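Local coordinates for Box C/D snoRNA protein 1 (Saccharomyces cerevisiae, PDB 6THL) that is required for the accumulation of box C/D snoRNAs involved in snoRNA processing, transport to the nucleolus and ribosome biogenesis, and is represented here by its BCD1 domain, at residues K139-L144 with A173-G178; H64-I69 with K81-K86. All coordinates share one frame; numbering follows the deposited sequence.

Contact 1 (K139-L144 with A173-G178)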
ATOM      1  N   LYS B 139      11.243   9.365 -17.643  1.00 65.18           N
ATOM      2  CA  LYS B 139      12.441   8.717 -17.142  1.00 65.96           C
ATOM      3  C   LYS B 139      13.673   9.438 -17.683  1.00 70.08           C
ATOM      4  O   LYS B 139      14.788   8.906 -17.649  1.00 77.17           O
ATOM      5  CB  LYS B 139      12.409   7.244 -17.516  1.00 65.89           C
ATOM      6  CG  LYS B 139      11.135   6.587 -17.026  1.00 64.64           C
ATOM      7  CD  LYS B 139      11.208   5.090 -16.920  1.00 62.95           C
ATOM      8  CE  LYS B 139       9.798   4.533 -16.833  1.00 65.34           C
ATOM      9  NZ  LYS B 139       9.775   3.056 -16.627  1.00 68.73           N
ATOM     10  N   LYS B 140      13.451  10.666 -18.150  1.00 62.89           N
ATOM     11  CA  LYS B 140      14.497  11.534 -18.619  1.00 61.59           C
ATOM     12  C   LYS B 140      14.794  12.433 -17.461  1.00 57.09           C
ATOM     13  O   LYS B 140      13.916  13.166 -17.015  1.00 55.63           O
ATOM     14  CB  LYS B 140      14.016  12.415 -19.795  1.00 67.69           C
ATOM     15  CG  LYS B 140      13.563  11.697 -21.065  1.00 64.37           C
ATOM     16  CD  LYS B 140      14.612  10.768 -21.612  1.00 63.76           C
ATOM     17  CE  LYS B 140      14.060  10.062 -22.823  1.00 68.63           C
ATOM     18  NZ  LYS B 140      14.627   8.690 -22.908  1.00 74.79           N
ATOM     19  N   LEU B 141      16.029  12.407 -16.990  1.00 57.79           N
ATOM     20  CA  LEU B 141      16.410  13.225 -15.846  1.00 62.02           C
ATOM     21  C   LEU B 141      17.369  14.328 -16.270  1.00 67.25           C
ATOM     22  O   LEU B 141      18.098  14.181 -17.262  1.00 66.63           O
ATOM     23  CB  LEU B 141      17.022  12.351 -14.748  1.00 59.77           C
ATOM     24  CG  LEU B 141      16.149  11.120 -14.437  1.00 64.81           C
ATOM     25  CD1 LEU B 141      16.865  10.219 -13.444  1.00 70.53           C
ATOM     26  CD2 LEU B 141      14.753  11.506 -13.927  1.00 61.44           C
ATOM     27  N   VAL B 142      17.303  15.448 -15.539  1.00 69.78           N
ATOM     28  CA  VAL B 142      18.321  16.514 -15.561  1.00 60.52           C
ATOM     29  C   VAL B 142      18.872  16.690 -14.144  1.00 63.23           C
ATOM     30  O   VAL B 142      18.138  16.953 -13.187  1.00 66.92           O
ATOM     31  CB  VAL B 142      17.803  17.878 -16.082  1.00 56.39           C
ATOM     32  CG1 VAL B 142      17.733  17.889 -17.603  1.00 57.04           C
ATOM     33  CG2 VAL B 142      16.449  18.251 -15.486  1.00 52.61           C
ATOM     34  N   GLU B 143      20.171  16.461 -14.015  1.00 63.95           N
ATOM     35  CA  GLU B 143      20.961  16.918 -12.871  1.00 60.30           C
ATOM     36  C   GLU B 143      20.698  18.386 -12.565  1.00 57.04           C
ATOM     37  O   GLU B 143      20.548  19.176 -13.483  1.00 53.87           O
ATOM     38  CB  GLU B 143      22.423  16.753 -13.231  1.00 58.59           C
ATOM     39  CG  GLU B 143      23.398  17.439 -12.310  1.00 58.64           C
ATOM     40  CD  GLU B 143      24.687  16.680 -12.270  1.00 57.33           C
ATOM     41  OE1 GLU B 143      24.958  15.956 -13.259  1.00 62.99           O
ATOM     42  OE2 GLU B 143      25.388  16.789 -11.252  1.00 52.12           O
ATOM     43  N   LEU B 144      20.620  18.768 -11.296  1.00 58.22           N
ATOM     44  CA  LEU B 144      20.452  20.186 -11.017  1.00 61.99           C
ATOM     45  C   LEU B 144      21.371  20.706  -9.937  1.00 66.10           C
ATOM     46  O   LEU B 144      21.855  19.958  -9.088  1.00 65.27           O
ATOM     47  CB  LEU B 144      18.994  20.578 -10.799  1.00 58.69           C
ATOM     48  CG  LEU B 144      18.168  19.637  -9.966  1.00 55.98           C
ATOM     49  CD1 LEU B 144      18.700  19.667  -8.554  1.00 59.20           C
ATOM     50  CD2 LEU B 144      16.710  20.058 -10.030  1.00 54.66           C
ATOM     51  N   ALA B 173      25.040   5.305 -12.289  1.00 65.14           N
ATOM     52  CA  ALA B 173      24.848   3.867 -12.392  1.00 67.48           C
ATOM     53  C   ALA B 173      23.741   3.498 -11.456  1.00 59.43           C
ATOM     54  O   ALA B 173      22.799   2.852 -11.854  1.00 55.28           O
ATOM     55  CB  ALA B 173      26.135   3.107 -12.036  1.00 68.78           C
ATOM     56  N   ASP B 174      23.876   3.967 -10.222  1.00 61.20           N
ATOM     57  CA  ASP B 174      22.889   3.800  -9.144  1.00 60.16           C
ATOM     58  C   ASP B 174      21.445   4.302  -9.379  1.00 53.96           C
ATOM     59  O   ASP B 174      20.546   3.770  -8.802  1.00 48.50           O
ATOM     60  CB  ASP B 174      23.441   4.452  -7.867  1.00 60.43           C
ATOM     61  CG  ASP B 174      24.642   3.692  -7.294  1.00 61.99           C
ATOM     62  OD1 ASP B 174      25.383   4.321  -6.463  1.00 64.14           O
ATOM     63  OD2 ASP B 174      24.806   2.483  -7.673  1.00 43.77           O
ATOM     64  N   LEU B 175      21.211   5.320 -10.191  1.00 56.84           N
ATOM     65  CA  LEU B 175      19.833   5.705 -10.498  1.00 62.19           C
ATOM     66  C   LEU B 175      19.052   4.471 -10.973  1.00 63.72           C
ATOM     67  O   LEU B 175      19.625   3.559 -11.536  1.00 54.67           O
ATOM     68  CB  LEU B 175      19.795   6.769 -11.601  1.00 65.46           C
ATOM     69  CG  LEU B 175      20.258   8.205 -11.325  1.00 64.75           C
ATOM     70  CD1 LEU B 175      20.644   8.897 -12.629  1.00 66.73           C
ATOM     71  CD2 LEU B 175      19.193   9.006 -10.594  1.00 65.41           C
ATOM     72  N   PRO B 176      17.734   4.439 -10.753  1.00 71.37           N
ATOM     73  CA  PRO B 176      16.954   3.275 -11.219  1.00 72.13           C
ATOM     74  C   PRO B 176      17.108   3.005 -12.727  1.00 73.64           C
ATOM     75  O   PRO B 176      17.465   3.918 -13.476  1.00 74.49           O
ATOM     76  CB  PRO B 176      15.514   3.655 -10.883  1.00 70.59           C
ATOM     77  CG  PRO B 176      15.543   5.106 -10.528  1.00 74.20           C
ATOM     78  CD  PRO B 176      16.908   5.406 -10.015  1.00 73.48           C
ATOM     79  N   GLU B 177      16.853   1.766 -13.160  1.00 70.37           N
ATOM     80  CA  GLU B 177      17.057   1.377 -14.573  1.00 70.09           C
ATOM     81  C   GLU B 177      15.863   1.804 -15.354  1.00 62.26           C
ATOM     82  O   GLU B 177      14.768   1.816 -14.825  1.00 72.75           O
ATOM     83  CB  GLU B 177      17.358  -0.139 -14.757  1.00 73.43           C
ATOM     84  CG  GLU B 177      16.187  -1.115 -14.928  1.00 73.88           C
ATOM     85  CD  GLU B 177      16.646  -2.564 -15.178  1.00 74.47           C
ATOM     86  OE1 GLU B 177      15.820  -3.401 -15.570  1.00 72.76           O
ATOM     87  OE2 GLU B 177      17.836  -2.894 -14.993  1.00 73.01           O
ATOM     88  N   GLY B 178      16.069   2.162 -16.612  1.00 62.12           N
ATOM     89  CA  GLY B 178      15.027   2.848 -17.394  1.00 62.47           C
ATOM     90  C   GLY B 178      15.236   4.354 -17.370  1.00 63.22           C
ATOM     91  O   GLY B 178      14.965   5.025 -18.358  1.00 63.03           O
TER
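Leu141 and Leu175 each turn CG beside the backbone N and anti to the carbonyl carbon (chi1 -49° and -71°), and, with the CB of each directed toward the other segment, the two branched ends meet tip to tip. One methyl of Leu141 does the touching: CD1 lies 3.9 Å from Leu175 CD2 and 4.1 Å from Leu175 CD1. Both leucines are buried, and both also pack on Phe167 of strand 165-169. Within the seven-stranded mixed sheet, strand 140-143 pairs antiparallel with 122-126 and parallel with 180-181. Residues 173-178 belong to the crossover that leaves strand 165-169, passes the two intervening strands and returns as 180-181 in the same direction, and the leucine pair is where this loop packs on the sheet. At the exposed end of the contact, Lys139 CB approaches Gly178 O at 3.5 Å, while CD, further along the extended lysine chain, is 4.0 Å from the same oxygen. No hydrogen bond joins the two segments. Gly178 has a positive phi of 96°, at which a side chain would run into the carbonyl oxygen of Glu177, and would besides come close to Lys139 CD.

Contact 2 (H64-I69 with K81-K86)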
ATOM      1  N   HIS B  64      10.965   9.136   0.297  1.00 51.87           N
ATOM      2  CA  HIS B  64      10.271   9.830   1.335  1.00 53.14           C
ATOM      3  C   HIS B  64       9.757  11.148   0.819  1.00 51.10           C
ATOM      4  O   HIS B  64      10.459  11.831   0.114  1.00 52.90           O
ATOM      5  CB  HIS B  64      11.126  10.025   2.575  1.00 53.46           C
ATOM      6  CG  HIS B  64      10.396  10.714   3.675  1.00 55.29           C
ATOM      7  ND1 HIS B  64       9.907  10.042   4.767  1.00 60.82           N
ATOM      8  CD2 HIS B  64       9.999  11.998   3.812  1.00 56.24           C
ATOM      9  CE1 HIS B  64       9.278  10.894   5.556  1.00 63.53           C
ATOM     10  NE2 HIS B  64       9.311  12.087   4.994  1.00 58.88           N
ATOM     11  N   VAL B  65       8.531  11.484   1.210  1.00 51.21           N
ATOM     12  CA  VAL B  65       7.864  12.698   0.788  1.00 52.76           C
ATOM     13  C   VAL B  65       7.827  13.703   1.923  1.00 52.36           C
ATOM     14  O   VAL B  65       7.258  13.412   2.962  1.00 61.95           O
ATOM     15  CB  VAL B  65       6.436  12.369   0.366  1.00 53.03           C
ATOM     16  CG1 VAL B  65       5.682  13.611  -0.077  1.00 52.00           C
ATOM     17  CG2 VAL B  65       6.502  11.363  -0.760  1.00 54.44           C
ATOM     18  N   SER B  66       8.458  14.863   1.725  1.00 52.31           N
ATOM     19  CA  SER B  66       8.493  15.921   2.721  1.00 52.33           C
ATOM     20  C   SER B  66       7.488  16.926   2.312  1.00 54.27           C
ATOM     21  O   SER B  66       7.168  17.021   1.153  1.00 59.35           O
ATOM     22  CB  SER B  66       9.853  16.571   2.793  1.00 54.27           C
ATOM     23  OG  SER B  66      10.796  15.678   3.367  1.00 56.34           O
ATOM     24  N   HIS B  67       6.965  17.657   3.275  1.00 57.55           N
ATOM     25  CA  HIS B  67       5.925  18.619   3.012  1.00 57.76           C
ATOM     26  C   HIS B  67       6.359  19.997   3.489  1.00 57.46           C
ATOM     27  O   HIS B  67       7.277  20.120   4.280  1.00 56.96           O
ATOM     28  CB  HIS B  67       4.673  18.227   3.788  1.00 59.68           C
ATOM     29  CG  HIS B  67       3.984  17.000   3.287  1.00 54.22           C
ATOM     30  ND1 HIS B  67       3.365  16.941   2.059  1.00 57.58           N
ATOM     31  CD2 HIS B  67       3.732  15.819   3.891  1.00 54.00           C
ATOM     32  CE1 HIS B  67       2.797  15.761   1.906  1.00 54.58           C
ATOM     33  NE2 HIS B  67       3.011  15.060   3.005  1.00 56.81           N
ATOM     34  N   ARG B  68       5.664  21.036   3.043  1.00 64.36           N
ATOM     35  CA  ARG B  68       5.876  22.398   3.565  1.00 65.18           C
ATOM     36  C   ARG B  68       7.345  22.800   3.545  1.00 63.68           C
ATOM     37  O   ARG B  68       7.878  23.300   4.518  1.00 61.52           O
ATOM     38  CB  ARG B  68       5.272  22.550   4.969  1.00 67.58           C
ATOM     39  CG  ARG B  68       3.900  23.210   4.955  1.00 77.65           C
ATOM     40  CD  ARG B  68       3.209  23.130   6.307  1.00 88.12           C
ATOM     41  NE  ARG B  68       1.811  23.608   6.263  1.00 97.99           N
ATOM     42  CZ  ARG B  68       0.808  23.154   7.036  1.00 97.21           C
ATOM     43  NH1 ARG B  68       1.014  22.186   7.936  1.00 96.88           N
ATOM     44  NH2 ARG B  68      -0.423  23.661   6.909  1.00 85.86           N
ATOM     45  N   ILE B  69       8.003  22.547   2.423  1.00 63.22           N
ATOM     46  CA  ILE B  69       9.336  23.045   2.211  1.00 60.82           C
ATOM     47  C   ILE B  69       9.201  24.420   1.627  1.00 63.35           C
ATOM     48  O   ILE B  69       8.437  24.609   0.686  1.00 67.29           O
ATOM     49  CB  ILE B  69      10.084  22.191   1.211  1.00 61.34           C
ATOM     50  CG1 ILE B  69      10.347  20.819   1.814  1.00 66.02           C
ATOM     51  CG2 ILE B  69      11.380  22.870   0.819  1.00 63.29           C
ATOM     52  CD1 ILE B  69      10.608  19.749   0.763  1.00 69.55           C
ATOM     53  N   LYS B  81      15.282  15.446   8.699  1.00 69.33           N
ATOM     54  CA  LYS B  81      16.073  14.525   9.498  1.00 72.08           C
ATOM     55  C   LYS B  81      16.105  13.134   8.882  1.00 70.00           C
ATOM     56  O   LYS B  81      17.096  12.764   8.266  1.00 76.54           O
ATOM     57  CB  LYS B  81      15.555  14.444  10.937  1.00 79.09           C
ATOM     58  CG  LYS B  81      16.192  15.455  11.872  1.00 87.95           C
ATOM     59  CD  LYS B  81      15.626  15.367  13.285  1.00 98.71           C
ATOM     60  CE  LYS B  81      16.359  16.326  14.230  1.00107.09           C
ATOM     61  NZ  LYS B  81      15.658  16.613  15.524  1.00105.04           N
ATOM     62  N   ASN B  82      15.024  12.373   9.038  1.00 70.17           N
ATOM     63  CA  ASN B  82      14.948  10.967   8.557  1.00 67.63           C
ATOM     64  C   ASN B  82      15.675  10.686   7.224  1.00 61.79           C
ATOM     65  O   ASN B  82      16.346   9.630   7.048  1.00 51.49           O
ATOM     66  CB  ASN B  82      13.472  10.497   8.464  1.00 66.93           C
ATOM     67  CG  ASN B  82      12.519  11.573   7.944  1.00 75.87           C
ATOM     68  OD1 ASN B  82      12.902  12.718   7.640  1.00 75.36           O
ATOM     69  ND2 ASN B  82      11.254  11.208   7.858  1.00 82.82           N
ATOM     70  N   VAL B  83      15.507  11.649   6.310  1.00 54.65           N
ATOM     71  CA  VAL B  83      16.024  11.586   4.958  1.00 59.49           C
ATOM     72  C   VAL B  83      17.536  11.750   4.986  1.00 60.19           C
ATOM     73  O   VAL B  83      18.252  11.038   4.292  1.00 58.02           O
ATOM     74  CB  VAL B  83      15.419  12.696   4.050  1.00 64.63           C
ATOM     75  CG1 VAL B  83      15.979  12.591   2.627  1.00 65.62           C
ATOM     76  CG2 VAL B  83      13.894  12.645   4.039  1.00 59.44           C
ATOM     77  N   PHE B  84      18.009  12.720   5.761  1.00 63.81           N
ATOM     78  CA  PHE B  84      19.426  12.865   5.999  1.00 62.90           C
ATOM     79  C   PHE B  84      19.873  11.571   6.629  1.00 64.77           C
ATOM     80  O   PHE B  84      20.591  10.796   6.027  1.00 64.28           O
ATOM     81  CB  PHE B  84      19.718  14.047   6.923  1.00 65.09           C
ATOM     82  CG  PHE B  84      21.146  14.130   7.349  1.00 65.60           C
ATOM     83  CD1 PHE B  84      22.022  14.988   6.708  1.00 71.56           C
ATOM     84  CD2 PHE B  84      21.621  13.348   8.392  1.00 69.40           C
ATOM     85  CE1 PHE B  84      23.357  15.061   7.095  1.00 71.28           C
ATOM     86  CE2 PHE B  84      22.951  13.408   8.781  1.00 71.07           C
ATOM     87  CZ  PHE B  84      23.820  14.266   8.127  1.00 68.60           C
ATOM     88  N   GLN B  85      19.412  11.297   7.837  1.00 69.67           N
ATOM     89  CA  GLN B  85      19.879  10.101   8.500  1.00 76.81           C
ATOM     90  C   GLN B  85      20.145   9.065   7.422  1.00 68.03           C
ATOM     91  O   GLN B  85      21.245   8.507   7.329  1.00 60.93           O
ATOM     92  CB  GLN B  85      18.848   9.583   9.512  1.00 86.26           C
ATOM     93  CG  GLN B  85      18.828  10.374  10.816  1.00 92.99           C
ATOM     94  CD  GLN B  85      17.666   9.995  11.729  1.00102.79           C
ATOM     95  OE1 GLN B  85      16.530   9.803  11.277  1.00106.53           O
ATOM     96  NE2 GLN B  85      17.945   9.894  13.027  1.00101.57           N
ATOM     97  N   LYS B  86      19.126   8.849   6.597  1.00 66.52           N
ATOM     98  CA  LYS B  86      19.132   7.775   5.622  1.00 67.01           C
ATOM     99  C   LYS B  86      20.265   7.956   4.569  1.00 62.79           C
ATOM    100  O   LYS B  86      20.946   6.983   4.212  1.00 56.12           O
ATOM    101  CB  LYS B  86      17.728   7.622   5.005  1.00 69.79           C
ATOM    102  CG  LYS B  86      17.476   6.266   4.386  1.00 72.75           C
ATOM    103  CD  LYS B  86      17.179   5.214   5.440  1.00 75.87           C
ATOM    104  CE  LYS B  86      17.580   3.851   4.923  1.00 77.68           C
ATOM    105  NZ  LYS B  86      16.630   2.813   5.371  1.00 80.84           N
TER
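His64 contributes the most surface to this contact and meets two neighbours on helix 81-86, Asn82 and Val83. Its CG stands anti to the backbone N (chi1 -178°), carrying the imidazole out from strand 64-69 to the start of the helix, which runs roughly antiparallel to the strand at 143°. The Asn82 amide lies above one face of the ring, offset toward the rim, its ND2 nearest at 3.0 Å from His64 CE1 and its CG farther off at 4.1 Å; ring and amide planes are 68° apart. OD1 of the same amide accepts a weak hydrogen bond from Val83 N. Val83 comes in obliquely, its CG2 methyl 4.0 Å from His64 CD2 and 4.4 Å from Ser66 OG, a hydroxyl hydrogen-bonded to Met79 O. The helix thus lies against strand 62-70 of the mixed sheet. Replacing His64 by alanine would remove the ring, and is likely to leave the Asn82 amide without the surface it lies over and open a gap beside the Val83 methyl. A basic side chain from the chain of another protein also packs on His64, and would probably disfavour a protonated imidazole. With no hydrogen bond between strand and helix, the contact rests on an amide nitrogen above a ring's rim and on methyl packing.

How the contacts relate
Contacts 1 and 2 lie on one mixed sheet but do not touch: their centres are about 20 Å apart and their nearest atoms about 12 Å. The route between them runs across the strands, from 62-70 through 40-49, 165-169 and 122-126 to 140-143. Contact 2 joins this sheet to a helix through a short connection, whereas contact 1 joins it to a loop from a later part of the chain, and contact 2 closes in sequence before contact 1 opens. Their surroundings differ too. The chain of another protein reaches 64-69, hydrogen-bonding to Val65 and His67, while none touches either segment of contact 1.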